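Local coordinates for short-chain-enoyl-CoA hydratase (Clostridium acetobutylicum, PDB 5Z7R), which catalyses the reversible hydration of crotonyl-CoA, and also accepts hexenoyl-CoA but not longer analogues, at residues V6-E11 with I40-N45; L85-F90 with T146-R151; I123-A128 with S186-T191. All coordinates share one frame; numbering follows the deposited sequence.

Contact 1 (V6-E11 with I40-N45); sequences VILEKE and IGEIEN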
loop_
_atom_site.group_PDB
_atom_site.type_symbol
_atom_site.label_atom_id
_atom_site.label_comp_id
_atom_site.label_asym_id
_atom_site.label_seq_id
_atom_site.Cartn_x
_atom_site.Cartn_y
_atom_site.Cartn_z
ATOM N N VAL A 6 -2.454 -13.862 -35.213
ATOM C CA VAL A 6 -3.500 -14.107 -34.228
ATOM C C VAL A 6 -4.870 -14.334 -34.849
ATOM O O VAL A 6 -5.386 -13.468 -35.538
ATOM C CB VAL A 6 -3.631 -12.877 -33.312
ATOM C CG1 VAL A 6 -4.669 -13.113 -32.203
ATOM C CG2 VAL A 6 -2.251 -12.526 -32.764
ATOM N N ILE A 7 -5.482 -15.468 -34.553
ATOM C CA ILE A 7 -6.815 -15.750 -35.025
ATOM C C ILE A 7 -7.839 -15.383 -33.960
ATOM O O ILE A 7 -7.613 -15.641 -32.789
ATOM C CB ILE A 7 -6.957 -17.250 -35.354
ATOM C CG1 ILE A 7 -5.871 -17.685 -36.340
ATOM C CG2 ILE A 7 -8.337 -17.519 -35.931
ATOM C CD1 ILE A 7 -5.684 -19.181 -36.434
ATOM N N LEU A 8 -8.972 -14.824 -34.358
ATOM C CA LEU A 8 -10.037 -14.539 -33.415
ATOM C C LEU A 8 -11.393 -15.084 -33.854
ATOM O O LEU A 8 -11.874 -14.704 -34.923
ATOM C CB LEU A 8 -10.170 -13.034 -33.226
ATOM C CG LEU A 8 -11.405 -12.599 -32.408
ATOM C CD1 LEU A 8 -11.263 -12.958 -30.930
ATOM C CD2 LEU A 8 -11.659 -11.109 -32.545
ATOM N N GLU A 9 -12.030 -15.901 -32.998
ATOM C CA GLU A 9 -13.299 -16.585 -33.304
ATOM C C GLU A 9 -14.317 -16.438 -32.186
ATOM O O GLU A 9 -13.945 -16.318 -31.038
ATOM C CB GLU A 9 -13.050 -18.071 -33.517
ATOM C CG GLU A 9 -11.739 -18.389 -34.205
ATOM C CD GLU A 9 -11.637 -19.844 -34.592
ATOM O OE1 GLU A 9 -12.500 -20.332 -35.364
ATOM O OE2 GLU A 9 -10.686 -20.508 -34.132
ATOM N N LYS A 10 -15.599 -16.467 -32.529
ATOM C CA LYS A 10 -16.679 -16.162 -31.601
ATOM C C LYS A 10 -17.700 -17.301 -31.688
ATOM O O LYS A 10 -18.318 -17.515 -32.725
ATOM C CB LYS A 10 -17.351 -14.818 -31.950
ATOM C CG LYS A 10 -16.394 -13.638 -32.210
ATOM C CD LYS A 10 -16.843 -12.716 -33.369
ATOM C CE LYS A 10 -15.699 -12.155 -34.243
ATOM N NZ LYS A 10 -15.242 -10.782 -33.870
ATOM N N GLU A 11 -17.877 -18.021 -30.587
ATOM C CA GLU A 11 -18.712 -19.216 -30.517
ATOM C C GLU A 11 -19.848 -18.963 -29.522
ATOM O O GLU A 11 -19.736 -19.268 -28.337
ATOM C CB GLU A 11 -17.850 -20.416 -30.074
ATOM C CG GLU A 11 -16.451 -20.471 -30.719
ATOM C CD GLU A 11 -15.553 -21.566 -30.150
ATOM O OE1 GLU A 11 -15.906 -22.124 -29.082
ATOM O OE2 GLU A 11 -14.495 -21.863 -30.774
ATOM N N ILE A 40 -7.695 -7.630 -28.328
ATOM C CA ILE A 40 -8.231 -7.352 -27.006
ATOM C C ILE A 40 -9.226 -6.211 -27.126
ATOM O O ILE A 40 -10.370 -6.339 -26.668
ATOM C CB ILE A 40 -7.152 -7.013 -25.958
ATOM C CG1 ILE A 40 -6.276 -8.234 -25.672
ATOM C CG2 ILE A 40 -7.806 -6.538 -24.658
ATOM C CD1 ILE A 40 -4.863 -7.903 -25.264
ATOM N N GLY A 41 -8.832 -5.127 -27.792
ATOM C CA GLY A 41 -9.746 -3.988 -27.966
ATOM C C GLY A 41 -11.008 -4.368 -28.718
ATOM O O GLY A 41 -12.131 -3.875 -28.420
ATOM N N GLU A 42 -10.830 -5.240 -29.704
ATOM C CA GLU A 42 -11.973 -5.835 -30.411
ATOM C C GLU A 42 -12.882 -6.615 -29.456
ATOM O O GLU A 42 -14.091 -6.454 -29.496
ATOM C CB GLU A 42 -11.467 -6.750 -31.539
ATOM C CG GLU A 42 -12.360 -6.849 -32.765
ATOM C CD GLU A 42 -12.494 -5.557 -33.558
ATOM O OE1 GLU A 42 -11.539 -4.749 -33.584
ATOM O OE2 GLU A 42 -13.580 -5.377 -34.160
ATOM N N ILE A 43 -12.325 -7.434 -28.563
ATOM C CA ILE A 43 -13.194 -8.165 -27.615
ATOM C C ILE A 43 -13.827 -7.194 -26.627
ATOM O O ILE A 43 -14.990 -7.358 -26.230
ATOM C CB ILE A 43 -12.432 -9.268 -26.884
ATOM C CG1 ILE A 43 -12.071 -10.373 -27.877
ATOM C CG2 ILE A 43 -13.245 -9.820 -25.700
ATOM C CD1 ILE A 43 -10.774 -11.090 -27.566
ATOM N N GLU A 44 -13.071 -6.160 -26.260
ATOM C CA GLU A 44 -13.606 -5.132 -25.375
ATOM C C GLU A 44 -14.949 -4.585 -25.864
ATOM O O GLU A 44 -15.878 -4.475 -25.079
ATOM C CB GLU A 44 -12.600 -3.995 -25.172
ATOM C CG GLU A 44 -11.492 -4.312 -24.168
ATOM C CD GLU A 44 -10.536 -3.151 -23.931
ATOM O OE1 GLU A 44 -10.622 -2.137 -24.668
ATOM O OE2 GLU A 44 -9.689 -3.245 -23.010
ATOM N N ASN A 45 -15.071 -4.273 -27.156
ATOM C CA ASN A 45 -16.313 -3.648 -27.669
ATOM C C ASN A 45 -17.427 -4.633 -27.982
ATOM O O ASN A 45 -18.573 -4.213 -28.155
ATOM C CB ASN A 45 -16.037 -2.775 -28.899
ATOM C CG ASN A 45 -14.864 -1.851 -28.683
ATOM O OD1 ASN A 45 -14.624 -1.381 -27.554
ATOM N ND2 ASN A 45 -14.089 -1.624 -29.740
#
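Leu8 and Ile43 carry the apolar part of this contact. Leu8 CD1 lies 3.9 Å from Ile43 CD1, methyl against methyl. It also reaches Ile43 CG1, at 4.1 Å. The two side chains meet at a slant. Leu8 leaves strand 6-11 with CG anti to its backbone N (chi1 171°), which carries its branch across to helix 30-45. Ile43 starts off to one side, but CG1 swings beside the backbone N (chi1 -69°) and brings CD1 towards the strand. Both residues also touch Val17 of the adjoining antiparallel strand 14-19. The other branch of Leu8 faces a carbon of an acidic side chain, with CD2 4.3 Å from Glu42 CG.

The charged groups stay at a distance. Lys10 NZ and Glu42 OE2 carry opposite charges but are 5.7 Å apart, so any attraction is probably modest. The firmer ionic links lead elsewhere: Glu11 forms a salt bridge with Lys193, and Glu44 forms one with Arg92 of helix 76-95.

In the crotonase fold of this enzyme, the contact sets an edge strand of the main sheet against the C-terminal part of helix 30-45. Its chemistry is almost wholly dispersive. Strand and helix are thus joined here by a small apolar contact rather than by directional bonds.

Contact 2 (L85-F90 with T146-R151); sequences LGNKVF and TQRLSR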
loop_
_atom_site.group_PDB
_atom_site.type_symbol
_atom_site.label_atom_id
_atom_site.label_comp_id
_atom_site.label_asym_id
_atom_site.label_seq_id
_atom_site.Cartn_x
_atom_site.Cartn_y
_atom_site.Cartn_z
ATOM N N LEU A 85 5.736 -1.609 -23.162
ATOM C CA LEU A 85 4.711 -1.850 -24.191
ATOM C C LEU A 85 4.126 -3.256 -24.073
ATOM O O LEU A 85 2.919 -3.424 -24.128
ATOM C CB LEU A 85 5.268 -1.586 -25.587
ATOM C CG LEU A 85 5.646 -0.108 -25.826
ATOM C CD1 LEU A 85 6.037 0.131 -27.287
ATOM C CD2 LEU A 85 4.547 0.865 -25.368
ATOM N N GLY A 86 4.992 -4.245 -23.875
ATOM C CA GLY A 86 4.534 -5.605 -23.599
ATOM C C GLY A 86 3.587 -5.613 -22.415
ATOM O O GLY A 86 2.395 -5.947 -22.546
ATOM N N ASN A 87 4.123 -5.196 -21.259
ATOM C CA ASN A 87 3.328 -5.065 -20.023
ATOM C C ASN A 87 2.010 -4.316 -20.192
ATOM O O ASN A 87 0.977 -4.663 -19.583
ATOM C CB ASN A 87 4.162 -4.385 -18.948
ATOM C CG ASN A 87 4.929 -5.366 -18.130
ATOM O OD1 ASN A 87 4.332 -6.194 -17.453
ATOM N ND2 ASN A 87 6.246 -5.298 -18.181
ATOM N N LYS A 88 2.042 -3.283 -21.016
ATOM C CA LYS A 88 0.820 -2.559 -21.263
ATOM C C LYS A 88 -0.206 -3.472 -21.967
ATOM O O LYS A 88 -1.389 -3.429 -21.665
ATOM C CB LYS A 88 1.090 -1.294 -22.076
ATOM C CG LYS A 88 -0.135 -0.409 -22.189
ATOM C CD LYS A 88 0.212 1.064 -22.445
ATOM C CE LYS A 88 0.843 1.290 -23.811
ATOM N NZ LYS A 88 0.105 0.589 -24.910
ATOM N N VAL A 89 0.259 -4.292 -22.903
ATOM C CA VAL A 89 -0.634 -5.212 -23.590
ATOM C C VAL A 89 -1.154 -6.277 -22.609
ATOM O O VAL A 89 -2.335 -6.509 -22.493
ATOM C CB VAL A 89 0.056 -5.921 -24.780
ATOM C CG1 VAL A 89 -0.870 -6.984 -25.321
ATOM C CG2 VAL A 89 0.415 -4.929 -25.880
ATOM N N PHE A 90 -0.246 -6.915 -21.902
ATOM C CA PHE A 90 -0.627 -7.932 -20.895
ATOM C C PHE A 90 -1.507 -7.428 -19.745
ATOM O O PHE A 90 -2.400 -8.127 -19.295
ATOM C CB PHE A 90 0.644 -8.532 -20.352
ATOM C CG PHE A 90 1.346 -9.403 -21.332
ATOM C CD1 PHE A 90 0.974 -9.407 -22.684
ATOM C CD2 PHE A 90 2.360 -10.245 -20.913
ATOM C CE1 PHE A 90 1.632 -10.202 -23.588
ATOM C CE2 PHE A 90 3.018 -11.052 -21.820
ATOM C CZ PHE A 90 2.662 -11.024 -23.159
ATOM N N THR A 146 8.474 -10.891 -13.165
ATOM C CA THR A 146 9.059 -10.646 -11.844
ATOM C C THR A 146 7.985 -10.325 -10.836
ATOM O O THR A 146 8.234 -10.340 -9.644
ATOM C CB THR A 146 10.068 -9.467 -11.849
ATOM O OG1 THR A 146 9.420 -8.216 -12.147
ATOM C CG2 THR A 146 11.193 -9.708 -12.843
ATOM N N GLN A 147 6.790 -10.013 -11.315
ATOM C CA GLN A 147 5.715 -9.625 -10.447
ATOM C C GLN A 147 4.593 -10.660 -10.352
ATOM O O GLN A 147 4.046 -10.903 -9.253
ATOM C CB GLN A 147 5.107 -8.314 -10.941
ATOM C CG GLN A 147 6.029 -7.119 -10.874
ATOM C CD GLN A 147 6.870 -7.089 -9.607
ATOM O OE1 GLN A 147 6.337 -7.139 -8.491
ATOM N NE2 GLN A 147 8.197 -7.013 -9.776
ATOM N N ARG A 148 4.211 -11.227 -11.492
ATOM C CA ARG A 148 3.073 -12.085 -11.532
ATOM C C ARG A 148 3.431 -13.494 -10.943
ATOM O O ARG A 148 2.644 -14.089 -10.227
ATOM C CB ARG A 148 2.473 -12.132 -12.946
ATOM C CG ARG A 148 1.651 -10.874 -13.308
ATOM C CD ARG A 148 0.725 -11.039 -14.509
ATOM N NE ARG A 148 -0.041 -9.827 -14.770
ATOM C CZ ARG A 148 0.360 -8.842 -15.600
ATOM N NH1 ARG A 148 1.490 -8.942 -16.259
ATOM N NH2 ARG A 148 -0.352 -7.742 -15.752
ATOM N N LEU A 149 4.614 -14.009 -11.214
ATOM C CA LEU A 149 4.897 -15.370 -10.807
ATOM C C LEU A 149 4.828 -15.475 -9.259
ATOM O O LEU A 149 4.089 -16.282 -8.718
ATOM C CB LEU A 149 6.272 -15.776 -11.319
ATOM C CG LEU A 149 6.642 -17.245 -11.172
ATOM C CD1 LEU A 149 5.639 -18.134 -11.870
ATOM C CD2 LEU A 149 8.010 -17.490 -11.750
ATOM N N SER A 150 5.561 -14.597 -8.571
ATOM C CA SER A 150 5.627 -14.613 -7.121
ATOM C C SER A 150 4.246 -14.400 -6.528
ATOM O O SER A 150 3.875 -15.024 -5.525
ATOM C CB SER A 150 6.548 -13.536 -6.654
ATOM O OG SER A 150 6.129 -12.345 -7.212
ATOM N N ARG A 151 3.452 -13.563 -7.170
ATOM C CA ARG A 151 2.065 -13.380 -6.730
ATOM C C ARG A 151 1.241 -14.637 -6.888
ATOM O O ARG A 151 0.327 -14.847 -6.123
ATOM C CB ARG A 151 1.348 -12.247 -7.480
ATOM C CG ARG A 151 1.664 -10.857 -6.965
ATOM C CD ARG A 151 1.233 -9.762 -7.939
ATOM N NE ARG A 151 1.384 -8.428 -7.325
ATOM C CZ ARG A 151 2.522 -7.735 -7.210
ATOM N NH1 ARG A 151 2.474 -6.538 -6.682
ATOM N NH2 ARG A 151 3.694 -8.192 -7.682
HETATM O O HOH W 1 1.790 -6.531 -17.576
#
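Water 1 joins Asn87 to Arg148 and is held by three atoms, two of them from Asn87. It accepts from Arg148 NH1 at 2.8 Å. It donates to Asn87 OD1 at 2.6 Å and to the backbone Asn87 O at 2.9 Å. The water lies at the edge of the guanidinium, in its plane. This buried bridge links two helices of the crotonase fold, 76-95 and 145-153.

Directly, the polar ends do not meet: Asn87 OD1 is 4.1 Å from Arg148 NH1. The two side chains run past each other in opposite directions, their amide and guanidinium planes 31° apart. Arg148 has CG beside its backbone N (chi1 -76°) and is then extended from CG to NE, which delivers the guanidinium to helix 76-95. Its main polar partner is Glu94 of that helix, which forms a salt bridge with NE. Asn87 ND2 bonds to Gly83 O and to Glu229 of a neighbouring subunit.

Phe90 supplies the apolar side. Its CB is 4.2 Å from Arg148 NH1, while its ring leads away to meet Phe143 edge-to-face. The Phe90 side chain also packs on Glu114, probably the catalytic nucleophile, so helix 76-95 probably lies against the active site at this point.

Within 146-151, Gln147 and Arg151 hold each other, and both bond to the neighbouring subunit, at Ala213 and Gly217. Arg151 NH2 donates to Gln147 OE1 at 3.0 Å. The same nitrogen donates to Gln147 O at 3.2 Å, in a nearly straight bond of 173° that approaches from above the carbonyl plane.

Contact 3 (I123-A128 with S186-T191); sequences IASSNA and SELMNT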
loop_
_atom_site.group_PDB
_atom_site.type_symbol
_atom_site.label_atom_id
_atom_site.label_comp_id
_atom_site.label_asym_id
_atom_site.label_seq_id
_atom_site.Cartn_x
_atom_site.Cartn_y
_atom_site.Cartn_z
ATOM N N ILE A 123 -5.044 -23.264 -17.224
ATOM C CA ILE A 123 -5.337 -24.665 -17.329
ATOM C C ILE A 123 -4.331 -25.167 -18.347
ATOM O O ILE A 123 -3.932 -24.430 -19.238
ATOM C CB ILE A 123 -6.830 -24.791 -17.701
ATOM C CG1 ILE A 123 -7.575 -25.473 -16.568
ATOM C CG2 ILE A 123 -7.111 -25.408 -19.061
ATOM C CD1 ILE A 123 -8.702 -24.617 -16.039
ATOM N N ALA A 124 -3.842 -26.373 -18.177
ATOM C CA ALA A 124 -2.743 -26.826 -19.007
ATOM C C ALA A 124 -2.985 -28.241 -19.466
ATOM O O ALA A 124 -3.794 -28.952 -18.851
ATOM C CB ALA A 124 -1.448 -26.757 -18.243
ATOM N N SER A 125 -2.271 -28.639 -20.530
ATOM C CA SER A 125 -2.241 -30.033 -20.986
ATOM C C SER A 125 -0.961 -30.704 -20.506
ATOM O O SER A 125 0.073 -30.058 -20.338
ATOM C CB SER A 125 -2.441 -30.183 -22.513
ATOM O OG SER A 125 -1.449 -29.518 -23.273
ATOM N N SER A 126 -1.039 -32.010 -20.263
ATOM C CA SER A 126 0.008 -32.691 -19.491
ATOM C C SER A 126 1.387 -32.535 -20.122
ATOM O O SER A 126 2.392 -32.747 -19.464
ATOM C CB SER A 126 -0.347 -34.179 -19.249
ATOM O OG SER A 126 -0.394 -34.918 -20.468
ATOM N N ASN A 127 1.415 -32.184 -21.403
ATOM C CA ASN A 127 2.656 -31.869 -22.123
ATOM C C ASN A 127 3.225 -30.474 -21.854
ATOM O O ASN A 127 4.400 -30.254 -22.091
ATOM C CB ASN A 127 2.480 -32.071 -23.639
ATOM C CG ASN A 127 1.553 -31.045 -24.284
ATOM O OD1 ASN A 127 1.923 -30.408 -25.281
ATOM N ND2 ASN A 127 0.352 -30.881 -23.740
ATOM N N ALA A 128 2.415 -29.546 -21.344
ATOM C CA ALA A 128 2.896 -28.169 -21.157
ATOM C C ALA A 128 4.140 -28.111 -20.293
ATOM O O ALA A 128 4.390 -28.993 -19.490
ATOM C CB ALA A 128 1.803 -27.263 -20.610
ATOM N N SER A 186 -5.971 -34.025 -25.685
ATOM C CA SER A 186 -7.266 -34.204 -26.284
ATOM C C SER A 186 -8.420 -33.558 -25.512
ATOM O O SER A 186 -9.442 -33.223 -26.129
ATOM C CB SER A 186 -7.548 -35.704 -26.484
ATOM O OG SER A 186 -8.871 -35.889 -26.953
ATOM N N GLU A 187 -8.289 -33.418 -24.182
ATOM C CA GLU A 187 -9.326 -32.814 -23.337
ATOM C C GLU A 187 -9.235 -31.256 -23.177
ATOM O O GLU A 187 -10.207 -30.614 -22.784
ATOM C CB GLU A 187 -9.277 -33.442 -21.946
ATOM C CG GLU A 187 -9.408 -34.964 -21.910
ATOM C CD GLU A 187 -9.375 -35.542 -20.484
ATOM O OE1 GLU A 187 -8.691 -34.991 -19.587
ATOM O OE2 GLU A 187 -10.025 -36.580 -20.256
ATOM N N LEU A 188 -8.084 -30.657 -23.465
ATOM C CA LEU A 188 -7.848 -29.219 -23.143
ATOM C C LEU A 188 -8.958 -28.205 -23.518
ATOM O O LEU A 188 -9.524 -27.516 -22.660
ATOM C CB LEU A 188 -6.520 -28.775 -23.744
ATOM C CG LEU A 188 -6.039 -27.351 -23.424
ATOM C CD1 LEU A 188 -6.351 -27.012 -21.975
ATOM C CD2 LEU A 188 -4.553 -27.223 -23.659
ATOM N N MET A 189 -9.281 -28.111 -24.794
ATOM C CA MET A 189 -10.255 -27.126 -25.229
ATOM C C MET A 189 -11.652 -27.425 -24.727
ATOM O O MET A 189 -12.420 -26.490 -24.469
ATOM C CB MET A 189 -10.243 -27.004 -26.750
ATOM C CG MET A 189 -9.003 -26.281 -27.278
ATOM S SD MET A 189 -8.874 -24.504 -26.837
ATOM C CE MET A 189 -10.572 -23.946 -27.054
ATOM N N ASN A 190 -12.008 -28.704 -24.605
ATOM C CA ASN A 190 -13.308 -29.032 -24.009
ATOM C C ASN A 190 -13.281 -28.545 -22.590
ATOM O O ASN A 190 -14.260 -27.931 -22.143
ATOM C CB ASN A 190 -13.665 -30.544 -24.004
ATOM C CG ASN A 190 -14.069 -31.073 -25.369
ATOM O OD1 ASN A 190 -14.581 -30.337 -26.223
ATOM N ND2 ASN A 190 -13.826 -32.367 -25.587
ATOM N N THR A 191 -12.190 -28.810 -21.868
ATOM C CA THR A 191 -12.166 -28.360 -20.471
ATOM C C THR A 191 -12.339 -26.816 -20.382
ATOM O O THR A 191 -13.252 -26.343 -19.693
ATOM C CB THR A 191 -10.920 -28.825 -19.709
ATOM O OG1 THR A 191 -10.795 -30.237 -19.849
ATOM C CG2 THR A 191 -11.046 -28.498 -18.230
#
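Leu188 lies alongside Ile123, and the two side chains run past each other in opposite directions. Leu188 CD1 meets Ile123 CG2 at 3.4 Å, tighter than usual for two methyl groups. Leu188 has CG anti to its backbone N (chi1 -175°), and this carries its forked end to the strand. The second prong goes to another residue: CD2 is 3.8 Å from Ser125 CB and 3.9 Å from Ser125 OG. The fork lies over one face of the strand, spanning Ile123 and Ser125, whose side chains both point at the helix. Ala124, between them, turns its methyl away and offers its backbone instead, with Ala124 C 4.4 Å from Leu188 CD1.

The strand is 121-125 of the main sheet in the crotonase fold. It runs parallel between strand 100-104 and the short edge strand 182-183. Helix 188-201 follows that edge strand and packs its first turn back on the sheet. Leu188 also touches Ala103 of the adjacent strand 100-104 and Asn105 of the loop after it. Ile123 also packs against Gln160 of a neighbouring subunit.

Each segment is braced by its own bonds. A type I turn runs from Ser125 to Ala128 and ends the strand, with Ala128 N bonded to Ser125 O at 2.6 Å. In 186-191, Glu187 O takes two donors from one residue. Thr191 N gives the usual helical bond at 2.8 Å. Thr191 OG1 adds another at 3.0 Å, from well above the carbonyl plane (58° out of it). Ser126 OG is tied to Glu184, just before the helix segment.

Overall arrangement
From the N terminus, contact 1 closes first, joining the edge strand 6-11 to the end of helix 30-45 across a 28-residue loop that includes strand 14-19. Contact 2 opens only after that, on helix 76-95, and closes at helix 145-153. Before it closes, contact 3 has begun at strand 121-125. It ends at helix 188-201, so contacts 2 and 3 cross along the chain. Contacts 1 and 2 touch where Ile40 CD1 packs on Val89 O, 4.0 Å apart. Contacts 1 and 3 both reach the main sheet, their centres about 22 Å apart. Contacts 2 and 3 lie on opposite sides of the chain's centre.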